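Local coordinates for protein fluoroacetyl-CoA thioesterase (Streptomyces cattleya, PDB 3KUV) that hydrolyses fluoroacetyl-CoA to fluoroacetate and CoA before citrate synthase can use it, and so confers resistance to fluoroacetate, at residues R99-V104 with T117-V122; G66-A71 with A121-E126; D14-P19 with G83-V88. The protein carries 1 engineered substitution. All coordinates share one frame; numbering follows the deposited sequence.

Contact 1 (R99-V104 with T117-V122). With ACT (acetate ion), chain F; ACT (acetate ion), chain I.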
loop_
_atom_site.group_PDB
_atom_site.type_symbol
_atom_site.label_atom_id
_atom_site.label_comp_id
_atom_site.label_asym_id
_atom_site.label_seq_id
_atom_site.Cartn_x
_atom_site.Cartn_y
_atom_site.Cartn_z
ATOM N N ARG B 99 8.186 10.574 -15.905
ATOM C CA ARG B 99 6.904 10.031 -15.350
ATOM C C ARG B 99 6.386 8.887 -16.188
ATOM O O ARG B 99 6.213 8.987 -17.425
ATOM C CB ARG B 99 5.834 11.111 -15.290
ATOM C CG ARG B 99 4.481 10.587 -14.681
ATOM C CD ARG B 99 3.506 11.787 -14.642
ATOM N NE ARG B 99 2.120 11.430 -14.775
ATOM C CZ ARG B 99 1.295 11.279 -13.756
ATOM N NH1 ARG B 99 1.730 11.449 -12.508
ATOM N NH2 ARG B 99 0.029 10.971 -13.991
ATOM N N LEU B 100 6.080 7.738 -15.563
ATOM C CA LEU B 100 5.534 6.523 -16.212
ATOM C C LEU B 100 4.196 6.214 -15.509
ATOM O O LEU B 100 4.133 6.242 -14.275
ATOM C CB LEU B 100 6.453 5.284 -16.179
ATOM C CG LEU B 100 7.721 5.357 -17.024
ATOM C CD1 LEU B 100 8.791 6.139 -16.293
ATOM C CD2 LEU B 100 8.235 3.965 -17.394
ATOM N N SER B 101 3.148 5.938 -16.265
ATOM C CA SER B 101 1.789 5.748 -15.755
ATOM C C SER B 101 1.351 4.417 -16.222
ATOM O O SER B 101 1.580 3.990 -17.418
ATOM C CB SER B 101 0.847 6.800 -16.343
ATOM O OG SER B 101 1.206 8.162 -15.954
ATOM N N TRP B 102 0.668 3.663 -15.347
ATOM C CA TRP B 102 0.326 2.289 -15.582
ATOM C C TRP B 102 -1.157 2.026 -15.219
ATOM O O TRP B 102 -1.684 2.726 -14.313
ATOM C CB TRP B 102 1.162 1.436 -14.623
ATOM C CG TRP B 102 2.698 1.685 -14.712
ATOM C CD1 TRP B 102 3.458 2.618 -14.043
ATOM C CD2 TRP B 102 3.535 0.895 -15.408
ATOM N NE1 TRP B 102 4.756 2.507 -14.390
ATOM C CE2 TRP B 102 4.833 1.438 -15.286
ATOM C CE3 TRP B 102 3.303 -0.233 -16.267
ATOM C CZ2 TRP B 102 5.909 0.823 -15.848
ATOM C CZ3 TRP B 102 4.316 -0.765 -16.858
ATOM C CH2 TRP B 102 5.652 -0.250 -16.672
ATOM N N ARG B 103 -1.808 1.070 -15.884
ATOM C CA ARG B 103 -3.018 0.447 -15.434
ATOM C C ARG B 103 -2.594 -0.862 -14.793
ATOM O O ARG B 103 -1.798 -1.660 -15.417
ATOM C CB ARG B 103 -3.994 0.226 -16.633
ATOM C CG ARG B 103 -5.351 -0.134 -16.236
ATOM C CD ARG B 103 -6.401 -0.380 -17.379
ATOM N NE ARG B 103 -7.670 -0.672 -16.682
ATOM C CZ ARG B 103 -8.064 -1.849 -16.166
ATOM N NH1 ARG B 103 -7.320 -2.950 -16.250
ATOM N NH2 ARG B 103 -9.250 -1.916 -15.551
ATOM N N VAL B 104 -3.086 -1.152 -13.591
ATOM C CA VAL B 104 -2.713 -2.378 -12.867
ATOM C C VAL B 104 -3.949 -3.174 -12.480
ATOM O O VAL B 104 -5.040 -2.621 -12.237
ATOM C CB VAL B 104 -1.866 -2.083 -11.640
ATOM C CG1 VAL B 104 -0.485 -1.555 -12.102
ATOM C CG2 VAL B 104 -2.460 -1.043 -10.647
ATOM N N THR B 117 -4.922 2.278 -11.098
ATOM C CA THR B 117 -3.828 2.987 -11.739
ATOM C C THR B 117 -2.657 3.189 -10.783
ATOM O O THR B 117 -2.820 3.195 -9.566
ATOM C CB THR B 117 -4.266 4.362 -12.297
ATOM O OG1 THR B 117 -4.926 5.113 -11.234
ATOM C CG2 THR B 117 -5.261 4.229 -13.499
ATOM N N HIS B 118 -1.464 3.400 -11.340
ATOM C CA HIS B 118 -0.229 3.617 -10.542
ATOM C C HIS B 118 0.678 4.507 -11.379
ATOM O O HIS B 118 0.825 4.287 -12.629
ATOM C CB HIS B 118 0.486 2.281 -10.333
ATOM C CG HIS B 118 1.757 2.430 -9.523
ATOM N ND1 HIS B 118 2.982 1.841 -9.817
ATOM C CD2 HIS B 118 1.950 3.168 -8.404
ATOM C CE1 HIS B 118 3.865 2.170 -8.876
ATOM N NE2 HIS B 118 3.263 2.963 -8.028
ATOM N N GLU B 119 1.326 5.461 -10.750
ATOM C CA GLU B 119 2.338 6.319 -11.461
ATOM C C GLU B 119 3.637 6.244 -10.711
ATOM O O GLU B 119 3.653 6.085 -9.470
ATOM C CB GLU B 119 1.871 7.762 -11.459
ATOM C CG GLU B 119 0.623 7.986 -12.412
ATOM C CD GLU B 119 -0.672 7.495 -11.836
ATOM O OE1 GLU B 119 -0.865 7.722 -10.639
ATOM O OE2 GLU B 119 -1.547 6.958 -12.531
ATOM N N ARG B 120 4.723 6.360 -11.488
ATOM C CA ARG B 120 6.083 6.323 -10.972
ATOM C C ARG B 120 6.926 7.445 -11.550
ATOM O O ARG B 120 6.610 7.984 -12.583
ATOM C CB ARG B 120 6.761 5.013 -11.374
ATOM C CG ARG B 120 5.958 3.776 -10.801
ATOM C CD ARG B 120 6.745 2.469 -10.882
ATOM N NE ARG B 120 7.923 2.448 -10.022
ATOM C CZ ARG B 120 7.908 2.366 -8.694
ATOM N NH1 ARG B 120 6.712 2.134 -8.085
ATOM N NH2 ARG B 120 9.000 2.483 -7.933
ATOM N N ALA B 121 8.013 7.789 -10.868
ATOM C CA ALA B 121 8.963 8.769 -11.326
ATOM C C ALA B 121 10.389 8.169 -11.315
ATOM O O ALA B 121 10.804 7.613 -10.280
ATOM C CB ALA B 121 8.963 10.018 -10.436
ATOM N N VAL B 122 11.094 8.300 -12.432
ATOM C CA VAL B 122 12.517 7.900 -12.503
ATOM C C VAL B 122 13.390 8.859 -11.669
ATOM O O VAL B 122 13.150 10.044 -11.612
ATOM C CB VAL B 122 12.972 7.964 -13.955
ATOM C CG1 VAL B 122 14.481 7.499 -13.997
ATOM C CG2 VAL B 122 12.145 6.961 -14.815
HETATM C C ACT F . -1.587 11.131 -10.365
HETATM O O ACT F . -1.835 11.726 -9.209
HETATM O OXT ACT F . -0.435 10.567 -10.525
HETATM C CH3 ACT F . -2.515 11.126 -11.553
HETATM C C ACT I . -11.074 1.378 -16.537
HETATM O O ACT I . -10.343 0.539 -17.187
HETATM O OXT ACT I . -11.579 2.266 -17.266
HETATM C CH3 ACT I . -11.375 1.357 -15.040
HETATM O O HOH W 1 -2.123 5.748 -14.718
#
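R99 reaches along E119 on one face of the antiparallel hairpin of strands 99-107 and 112-124. Its CB leaves the strand on the face that also carries S101 and E119; CG, anti to the backbone N (chi1 -179°), passes 4.0 Å from R120 O, and the chain runs extended through CD to NE, which has a weak, long ion pair with E96. The guanidinium at the tip has CG of E119 over one face, R99 NH2 lying 3.4 Å from that methylene carbon, while R99 NH1 donates at its edge to OXT of an acetate (3.1 Å, 161°). Guanidinium and carboxylate planes are 15° apart, but R99 NH2 stays 4.6 Å from E119 OE2, which lies well out of the guanidinium plane, so at most the two charges attract each other, with no N-H aimed at the oxygen. E119 bends at chi2, and a water bridges its OE2 to W102 O of the partner strand. On the other face W102 turns its ring edge to H118 O, CD1 at 3.4 Å, and its NE1 packs 4.0 Å from CG of R120; that indole nitrogen is buried without a polar partner. L100 and R120 pair through two nearly straight backbone bonds, W102 and H118 through two more bent ones. R120, a substrate-binding residue, leads its tip away to a salt bridge with the active-site E50 and a hydrogen bond from NE to S67. Within the sheet, strand 85-96 lies beside 99-107 and strand 65-75 beside 112-124, while helix 42-57 covers the L100, W102 and R120 face through V54, C53 and M57.

Contact 2 (G66-A71 with A121-E126). With ACT (acetate ion), chain C.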
loop_
_atom_site.group_PDB
_atom_site.type_symbol
_atom_site.label_atom_id
_atom_site.label_comp_id
_atom_site.label_asym_id
_atom_site.label_seq_id
_atom_site.Cartn_x
_atom_site.Cartn_y
_atom_site.Cartn_z
ATOM N N GLY B 66 16.727 4.515 -10.740
ATOM C CA GLY B 66 15.674 3.650 -10.275
ATOM C C GLY B 66 14.412 4.519 -10.289
ATOM O O GLY B 66 14.292 5.343 -11.160
ATOM N N SER B 67 13.425 4.171 -9.457
ATOM C CA SER B 67 12.154 4.925 -9.493
ATOM C C SER B 67 11.471 4.894 -8.150
ATOM O O SER B 67 11.758 4.036 -7.278
ATOM C CB SER B 67 11.210 4.388 -10.635
ATOM O OG SER B 67 10.814 3.030 -10.264
ATOM N N LEU B 68 10.507 5.799 -8.009
ATOM C CA LEU B 68 9.657 5.883 -6.834
ATOM C C LEU B 68 8.202 5.838 -7.281
ATOM O O LEU B 68 7.869 6.283 -8.394
ATOM C CB LEU B 68 9.832 7.247 -6.145
ATOM C CG LEU B 68 11.203 7.526 -5.539
ATOM C CD1 LEU B 68 11.310 9.027 -5.206
ATOM C CD2 LEU B 68 11.546 6.600 -4.331
ATOM N N GLY B 69 7.353 5.210 -6.494
ATOM C CA GLY B 69 5.909 5.346 -6.710
ATOM C C GLY B 69 5.384 6.685 -6.267
ATOM O O GLY B 69 5.727 7.119 -5.111
ATOM N N THR B 70 4.678 7.401 -7.145
ATOM C CA THR B 70 4.173 8.738 -6.800
ATOM C C THR B 70 2.664 8.781 -6.616
ATOM O O THR B 70 2.144 9.734 -6.028
ATOM C CB THR B 70 4.546 9.800 -7.811
ATOM O OG1 THR B 70 4.065 9.372 -9.098
ATOM C CG2 THR B 70 6.113 9.889 -7.928
ATOM N N ALA B 71 1.943 7.711 -7.017
ATOM C CA ALA B 71 0.491 7.688 -6.771
ATOM C C ALA B 71 0.026 6.302 -7.031
ATOM O O ALA B 71 0.563 5.587 -7.868
ATOM C CB ALA B 71 -0.289 8.650 -7.658
ATOM N N ALA B 121 8.013 7.789 -10.868
ATOM C CA ALA B 121 8.963 8.769 -11.326
ATOM C C ALA B 121 10.389 8.169 -11.315
ATOM O O ALA B 121 10.804 7.613 -10.280
ATOM C CB ALA B 121 8.963 10.018 -10.436
ATOM N N VAL B 122 11.094 8.300 -12.432
ATOM C CA VAL B 122 12.517 7.900 -12.503
ATOM C C VAL B 122 13.390 8.859 -11.669
ATOM O O VAL B 122 13.150 10.044 -11.612
ATOM C CB VAL B 122 12.972 7.964 -13.955
ATOM C CG1 VAL B 122 14.481 7.499 -13.997
ATOM C CG2 VAL B 122 12.145 6.961 -14.815
ATOM N N ILE B 123 14.305 8.244 -10.940
ATOM C CA ILE B 123 15.205 8.997 -10.005
ATOM C C ILE B 123 16.639 8.571 -10.270
ATOM O O ILE B 123 16.905 7.439 -10.700
ATOM C CB ILE B 123 14.860 8.867 -8.517
ATOM C CG1 ILE B 123 14.857 7.405 -8.068
ATOM C CG2 ILE B 123 13.534 9.617 -8.161
ATOM C CD1 ILE B 123 14.918 7.285 -6.549
ATOM N N HIS B 124 17.568 9.510 -9.991
ATOM C CA HIS B 124 18.995 9.140 -9.959
ATOM C C HIS B 124 19.243 8.635 -8.528
ATOM O O HIS B 124 19.069 9.427 -7.567
ATOM C CB HIS B 124 19.818 10.384 -10.240
ATOM C CG HIS B 124 21.294 10.086 -10.290
ATOM N ND1 HIS B 124 22.109 10.151 -9.181
ATOM C CD2 HIS B 124 22.064 9.585 -11.297
ATOM C CE1 HIS B 124 23.346 9.816 -9.530
ATOM N NE2 HIS B 124 23.342 9.454 -10.802
ATOM N N LEU B 125 19.499 7.330 -8.334
ATOM C CA LEU B 125 19.570 6.754 -6.976
ATOM C C LEU B 125 20.538 7.481 -6.011
ATOM O O LEU B 125 20.152 7.781 -4.862
ATOM C CB LEU B 125 19.913 5.202 -6.988
ATOM C CG LEU B 125 18.726 4.451 -7.614
ATOM C CD1 LEU B 125 19.197 3.011 -7.911
ATOM C CD2 LEU B 125 17.488 4.434 -6.740
ATOM N N GLU B 126 21.772 7.716 -6.478
ATOM C CA GLU B 126 22.742 8.357 -5.565
ATOM C C GLU B 126 22.369 9.758 -5.174
ATOM O O GLU B 126 22.482 10.135 -3.995
ATOM C CB GLU B 126 24.147 8.370 -6.230
ATOM C CG GLU B 126 24.921 7.035 -6.211
ATOM C CD GLU B 126 26.268 7.070 -7.037
ATOM O OE1 GLU B 126 26.838 5.938 -7.269
ATOM O OE2 GLU B 126 26.740 8.209 -7.433
HETATM C C ACT C . 7.967 3.720 -2.390
HETATM O O ACT C . 7.316 4.122 -3.501
HETATM O OXT ACT C . 7.714 2.553 -1.871
HETATM C CH3 ACT C . 9.013 4.625 -1.781
#
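I123 lays its branches across L68 at about a right angle: CG2 is 3.7 Å from L68 CD1, and CD1 is 3.9 Å from L68 CG. The chi1 of 57° sets I123 CG1 between its own backbone N and carbonyl carbon, which brings that methylene over the peptide of G66, 3.7 Å from G66 C. From the following helical turn L125 bends its end back to the same glycine, its CG 3.7 Å from G66 N. G66 has no side chain, and L125 packs directly on its backbone. Further along, T70 CG2 rests 3.8 Å from the methyl of A121. On the reverse face S67 CB sits 3.3 Å from A121 O, while S67 OG has its polar partner in R120.

Four backbone bonds of equal length join the pairs G66 with I123 and L68 with A121. They differ in approach: A121 N meets L68 O in the carbonyl plane, whereas I123 N comes to G66 O from above its plane, 46° out of it. Beyond these pairs T70 and A71 both face E119, a classic β bulge. Next to the bulge, G69 N donates to an acetate oxygen (3.2 Å), and the same acetate is also hydrogen-bonded to S42 OG of the second subunit, an engineered residue at an active-site position. F36 of that subunit packs on L68, I123 and L125, and A71 continues the sheet into it. A site built from both chains at the dimer interface is characteristic of hot-dog thioesterases; the acetate probably marks part of it, and G69 is a known substrate- and CoA-binding residue.

Contact 3 (D14-P19 with G83-V88)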
loop_
_atom_site.group_PDB
_atom_site.type_symbol
_atom_site.label_atom_id
_atom_site.label_comp_id
_atom_site.label_asym_id
_atom_site.label_seq_id
_atom_site.Cartn_x
_atom_site.Cartn_y
_atom_site.Cartn_z
ATOM N N ASP B 14 4.039 -12.884 -11.006
ATOM C CA ASP B 14 3.341 -13.888 -10.200
ATOM C C ASP B 14 4.042 -14.033 -8.848
ATOM O O ASP B 14 5.290 -13.998 -8.720
ATOM C CB ASP B 14 3.364 -15.297 -10.857
ATOM C CG ASP B 14 2.776 -15.294 -12.231
ATOM O OD1 ASP B 14 1.728 -14.676 -12.447
ATOM O OD2 ASP B 14 3.391 -15.810 -13.183
ATOM N N PHE B 15 3.222 -14.161 -7.796
ATOM C CA PHE B 15 3.764 -14.195 -6.437
ATOM C C PHE B 15 2.906 -15.074 -5.587
ATOM O O PHE B 15 1.721 -14.772 -5.341
ATOM C CB PHE B 15 3.712 -12.761 -5.832
ATOM C CG PHE B 15 4.290 -12.701 -4.441
ATOM C CD1 PHE B 15 5.671 -12.912 -4.197
ATOM C CD2 PHE B 15 3.432 -12.395 -3.381
ATOM C CE1 PHE B 15 6.144 -12.789 -2.802
ATOM C CE2 PHE B 15 3.925 -12.250 -2.098
ATOM C CZ PHE B 15 5.242 -12.451 -1.812
ATOM N N VAL B 16 3.454 -16.206 -5.121
ATOM C CA VAL B 16 2.711 -17.047 -4.162
ATOM C C VAL B 16 2.714 -16.351 -2.792
ATOM O O VAL B 16 3.783 -16.038 -2.260
ATOM C CB VAL B 16 3.403 -18.425 -4.049
ATOM C CG1 VAL B 16 2.668 -19.354 -2.973
ATOM C CG2 VAL B 16 3.339 -19.142 -5.407
ATOM N N VAL B 17 1.506 -16.043 -2.244
ATOM C CA VAL B 17 1.480 -15.319 -0.976
ATOM C C VAL B 17 1.933 -16.231 0.191
ATOM O O VAL B 17 1.269 -17.247 0.428
ATOM C CB VAL B 17 -0.003 -14.843 -0.708
ATOM C CG1 VAL B 17 -0.129 -14.086 0.668
ATOM C CG2 VAL B 17 -0.506 -13.891 -1.864
ATOM N N PRO B 18 3.020 -15.820 0.882
ATOM C CA PRO B 18 3.465 -16.598 2.068
ATOM C C PRO B 18 2.695 -16.113 3.316
ATOM O O PRO B 18 2.041 -15.041 3.324
ATOM C CB PRO B 18 4.937 -16.226 2.192
ATOM C CG PRO B 18 5.016 -14.768 1.728
ATOM C CD PRO B 18 3.866 -14.638 0.667
ATOM N N PRO B 19 2.795 -16.926 4.398
ATOM C CA PRO B 19 2.117 -16.551 5.636
ATOM C C PRO B 19 2.533 -15.190 6.166
ATOM O O PRO B 19 1.695 -14.536 6.847
ATOM C CB PRO B 19 2.537 -17.677 6.619
ATOM C CG PRO B 19 2.742 -18.860 5.690
ATOM C CD PRO B 19 3.432 -18.266 4.470
ATOM N N GLY B 83 -0.919 -18.876 0.304
ATOM C CA GLY B 83 -0.832 -20.118 -0.473
ATOM C C GLY B 83 -1.405 -19.996 -1.871
ATOM O O GLY B 83 -1.030 -20.796 -2.808
ATOM N N LEU B 84 -2.257 -19.000 -2.133
ATOM C CA LEU B 84 -2.669 -18.688 -3.526
ATOM C C LEU B 84 -1.590 -17.866 -4.230
ATOM O O LEU B 84 -0.776 -17.248 -3.573
ATOM C CB LEU B 84 -4.016 -17.861 -3.563
ATOM C CG LEU B 84 -5.196 -18.725 -3.084
ATOM C CD1 LEU B 84 -6.411 -17.845 -3.147
ATOM C CD2 LEU B 84 -5.480 -19.960 -3.945
ATOM N N THR B 85 -1.618 -17.901 -5.571
ATOM C CA THR B 85 -0.677 -17.093 -6.355
ATOM C C THR B 85 -1.439 -15.806 -6.765
ATOM O O THR B 85 -2.490 -15.900 -7.444
ATOM C CB THR B 85 -0.275 -17.825 -7.612
ATOM O OG1 THR B 85 0.350 -19.098 -7.259
ATOM C CG2 THR B 85 0.710 -17.036 -8.473
ATOM N N VAL B 86 -0.877 -14.677 -6.407
ATOM C CA VAL B 86 -1.407 -13.386 -6.875
ATOM C C VAL B 86 -0.649 -13.078 -8.193
ATOM O O VAL B 86 0.631 -13.071 -8.235
ATOM C CB VAL B 86 -1.209 -12.277 -5.846
ATOM C CG1 VAL B 86 -1.580 -10.889 -6.522
ATOM C CG2 VAL B 86 -2.123 -12.542 -4.677
ATOM N N THR B 87 -1.372 -12.861 -9.276
ATOM C CA THR B 87 -0.768 -12.412 -10.545
ATOM C C THR B 87 -1.162 -10.943 -10.694
ATOM O O THR B 87 -2.354 -10.636 -10.753
ATOM C CB THR B 87 -1.277 -13.214 -11.750
ATOM O OG1 THR B 87 -0.872 -14.597 -11.626
ATOM C CG2 THR B 87 -0.765 -12.641 -13.079
ATOM N N VAL B 88 -0.149 -10.072 -10.802
ATOM C CA VAL B 88 -0.358 -8.672 -11.127
ATOM C C VAL B 88 -0.141 -8.540 -12.628
ATOM O O VAL B 88 0.918 -9.012 -13.148
ATOM C CB VAL B 88 0.617 -7.756 -10.385
ATOM C CG1 VAL B 88 0.482 -6.298 -10.840
ATOM C CG2 VAL B 88 0.376 -7.820 -8.824
#
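D14, V17 and V86 give up the most surface where the first strand meets the start of strand 85-96. D14 and T87 are a non-hydrogen-bonded pair whose side chains lie alongside each other and point the same way. With chi1 at -57° the carboxylate swings toward the neighbouring strand, and T87 OG1 donates to D14 OD1 at 2.7 Å. The hydroxyl arrives on the anti side of that oxygen, 31° out of the carboxylate plane, and T87 CG2 also touches OD1 at 3.3 Å. Behind the carboxylate, D14 CB rests against the methyl of T85.

V17 and V86 meet on the inward side. In each, CG2 lies beside the backbone N and anti to the carbonyl carbon, and these two methyls come within 3.5 Å of each other. T80 lies against both, with F40 on V17 and L48 of helix 42-57 on V86.

Backbone bonds pair F15 with V86 in both directions. Past V16 the strand geometry ends but the bonding goes on: V17 N reaches L84 O nearly straight (166°), and G83 N donates a hydrogen bond to V17 O at 2.7 Å. G83 has backbone angles that call for glycine, just before the strand begins at T85.

The chemistry thus differs between the faces: a carboxylate-to-hydroxyl bond among threonines, with V16 as the apolar member, on the more exposed one, and methyl packing between V17 and V86 on the buried one, V86 also lying on L48, with the main-chain bonds between them tying the edge strand to the sheet.

Overall arrangement
All three contacts belong to one antiparallel sheet ordered 10-16, 85-96, 99-107, 112-124, 65-75. Contacts 1 and 2 are neighbours, their centres about 11 Å apart; they share A121 and V122 and meet directly where E119 O faces T70 N at 2.9 Å. Between them they bring together two substrate-binding residues: the side chain of R120 comes within about 4 Å of G69. Contact 3 sits across the chain's centre, about 22 Å from contact 1 and 26 Å from contact 2 between centres. Its V86 is about 4 Å from L48, a substrate-site residue of helix 42-57, and about 8 Å from the active-site H76, side chain to side chain. Contacts 2 and 3 both touch the second subunit.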